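Non-sulfated chondroitin lyase E66 (Autographa californica nucleopolyhedrovirus, PDB 3VSN) acts as a chondroitin lyase of the viral envelope that may digest the chondroitin sulfate barrier of the host midgut's peritrophic matrix and is essential for oral infectivity. Local coordinates at residues Asn40-Ser45 against Arg91-Ser96. Sequence-based numbering, arbitrary orientation.
Sequences NNLSYS and RYNNTS
Extended first torsions bring L42 and N93 together: in L42 CG stands opposite the backbone N (chi1 -176°), and N93 holds its CG in the same way (chi1 -177°), which turns each side chain to the facing helix, where helix 29-48 meets the C-terminal end of helix 75-93. Both helices belong to the N-terminal alpha-helical domain of polysaccharide lyase family 8, the alpha/alpha toroid of this enzyme, and the contact joins them at a point remote from the catalytic residues. The two side chains meet at a slant. CD2 of L42 lies 4.0 Å from CB of N93, an aliphatic approach, while the side-chain amide of N93 sits beside CB and CD2 of L42; which end of that amide faces the leucine is doubtful. L42 is buried, and its side chain also rests on N150 and V154 of helix 138-154 and on V90 of helix 75-93. Since N93 touches V154 as well, the third helix packs against both partners of this pair.

One residue further along each segment the character turns polar. S43 and N94 have the nearest CA atoms of the contact, 6.9 Å apart, with N94 in the loop that follows helix 75-93. The amide N of N94 is hydrogen-bonded to O of R91 at 3.3 Å, a long bond. Direct contact between the two side chains is loose: OG of S43 is 3.8 Å from OD1 of N94, and a water does the linking. It donates to both oxygens, bridging helix and loop on the partly exposed side of the interface, with its oxygen 3.2 Å from S43 OG and 3.0 Å from N94 OD1.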
loop_
_atom_site.group_PDB
_atom_site.type_symbol
_atom_site.label_atom_id
_atom_site.label_comp_id
_atom_site.label_asym_id
_atom_site.label_seq_id
_atom_site.Cartn_x
_atom_site.Cartn_y
_atom_site.Cartn_z
ATOM N N ASN A 40 13.755 -19.537 -16.025
ATOM C CA ASN A 40 12.847 -20.236 -15.111
ATOM C C ASN A 40 11.893 -19.287 -14.387
ATOM O O ASN A 40 10.730 -19.620 -14.155
ATOM C CB ASN A 40 13.630 -21.052 -14.077
ATOM C CG ASN A 40 14.186 -22.350 -14.642
ATOM O OD1 ASN A 40 13.851 -22.756 -15.750
ATOM N ND2 ASN A 40 15.041 -23.007 -13.871
ATOM N N ASN A 41 12.387 -18.099 -14.058
ATOM C CA ASN A 41 11.656 -17.172 -13.203
ATOM C C ASN A 41 11.109 -15.937 -13.916
ATOM O O ASN A 41 10.516 -15.067 -13.270
ATOM C CB ASN A 41 12.539 -16.755 -12.021
ATOM C CG ASN A 41 12.857 -17.913 -11.093
ATOM O OD1 ASN A 41 13.988 -18.402 -11.047
ATOM N ND2 ASN A 41 11.860 -18.363 -10.353
ATOM N N LEU A 42 11.293 -15.868 -15.237
ATOM C CA LEU A 42 10.932 -14.666 -16.001
ATOM C C LEU A 42 9.462 -14.254 -15.869
ATOM O O LEU A 42 9.172 -13.094 -15.570
ATOM C CB LEU A 42 11.326 -14.786 -17.485
ATOM C CG LEU A 42 11.067 -13.544 -18.357
ATOM C CD1 LEU A 42 11.682 -12.278 -17.766
ATOM C CD2 LEU A 42 11.570 -13.756 -19.776
ATOM N N SER A 43 8.546 -15.190 -16.098
ATOM C CA SER A 43 7.117 -14.892 -15.977
ATOM C C SER A 43 6.781 -14.356 -14.586
ATOM O O SER A 43 6.099 -13.342 -14.452
ATOM C CB SER A 43 6.266 -16.118 -16.316
ATOM O OG SER A 43 6.225 -16.317 -17.718
ATOM N N TYR A 44 7.292 -15.029 -13.559
ATOM C CA TYR A 44 7.113 -14.595 -12.176
ATOM C C TYR A 44 7.696 -13.202 -11.922
ATOM O O TYR A 44 7.034 -12.341 -11.335
ATOM C CB TYR A 44 7.733 -15.624 -11.227
ATOM C CG TYR A 44 7.715 -15.221 -9.775
ATOM C CD1 TYR A 44 6.547 -15.312 -9.024
ATOM C CD2 TYR A 44 8.871 -14.754 -9.150
ATOM C CE1 TYR A 44 6.530 -14.944 -7.692
ATOM C CE2 TYR A 44 8.862 -14.386 -7.818
ATOM C CZ TYR A 44 7.691 -14.487 -7.097
ATOM O OH TYR A 44 7.683 -14.119 -5.777
ATOM N N SER A 45 8.932 -12.989 -12.370
ATOM C CA SER A 45 9.612 -11.703 -12.205
ATOM C C SER A 45 8.854 -10.572 -12.896
ATOM O O SER A 45 8.676 -9.494 -12.329
ATOM C CB SER A 45 11.041 -11.782 -12.746
ATOM O OG SER A 45 11.717 -10.551 -12.561
ATOM N N ARG A 91 6.648 -13.580 -23.630
ATOM C CA ARG A 91 5.792 -14.437 -24.462
ATOM C C ARG A 91 6.584 -15.572 -25.111
ATOM O O ARG A 91 6.148 -16.726 -25.107
ATOM C CB ARG A 91 5.084 -13.624 -25.550
ATOM C CG ARG A 91 4.022 -12.658 -25.046
ATOM C CD ARG A 91 3.116 -12.201 -26.180
ATOM N NE ARG A 91 2.355 -13.319 -26.735
ATOM C CZ ARG A 91 1.546 -13.243 -27.788
ATOM N NH1 ARG A 91 1.375 -12.094 -28.432
ATOM N NH2 ARG A 91 0.908 -14.329 -28.204
ATOM N N TYR A 92 7.743 -15.235 -25.672
ATOM C CA TYR A 92 8.620 -16.223 -26.300
ATOM C C TYR A 92 9.040 -17.313 -25.309
ATOM O O TYR A 92 9.160 -18.490 -25.665
ATOM C CB TYR A 92 9.866 -15.536 -26.869
ATOM C CG TYR A 92 10.805 -16.488 -27.570
ATOM C CD1 TYR A 92 10.609 -16.825 -28.908
ATOM C CD2 TYR A 92 11.880 -17.066 -26.893
ATOM C CE1 TYR A 92 11.463 -17.701 -29.556
ATOM C CE2 TYR A 92 12.736 -17.950 -27.532
ATOM C CZ TYR A 92 12.520 -18.262 -28.863
ATOM O OH TYR A 92 13.366 -19.135 -29.502
ATOM N N ASN A 93 9.258 -16.899 -24.065
ATOM C CA ASN A 93 9.790 -17.759 -23.019
ATOM C C ASN A 93 8.709 -18.525 -22.241
ATOM O O ASN A 93 9.020 -19.452 -21.486
ATOM C CB ASN A 93 10.651 -16.909 -22.076
ATOM C CG ASN A 93 11.322 -17.721 -20.987
ATOM O OD1 ASN A 93 10.935 -17.637 -19.818
ATOM N ND2 ASN A 93 12.337 -18.498 -21.356
ATOM N N ASN A 94 7.446 -18.152 -22.443
ATOM C CA ASN A 94 6.337 -18.699 -21.653
ATOM C C ASN A 94 5.709 -19.946 -22.274
ATOM O O ASN A 94 5.088 -19.881 -23.339
ATOM C CB ASN A 94 5.278 -17.616 -21.396
ATOM C CG ASN A 94 4.160 -18.087 -20.479
ATOM O OD1 ASN A 94 4.335 -18.998 -19.671
ATOM N ND2 ASN A 94 2.999 -17.459 -20.603
ATOM N N THR A 95 5.872 -21.074 -21.584
ATOM C CA THR A 95 5.447 -22.396 -22.069
ATOM C C THR A 95 4.004 -22.463 -22.582
ATOM O O THR A 95 3.725 -23.176 -23.546
ATOM C CB THR A 95 5.649 -23.490 -20.997
ATOM O OG1 THR A 95 4.883 -23.164 -19.832
ATOM C CG2 THR A 95 7.121 -23.614 -20.613
ATOM N N SER A 96 3.098 -21.719 -21.951
ATOM C CA SER A 96 1.683 -21.760 -22.332
ATOM C C SER A 96 1.282 -20.767 -23.431
ATOM O O SER A 96 0.163 -20.837 -23.948
ATOM C CB SER A 96 0.781 -21.601 -21.102
ATOM O OG SER A 96 0.966 -20.339 -20.493
HETATM O O HOH W 1 6.533 -19.481 -17.746
#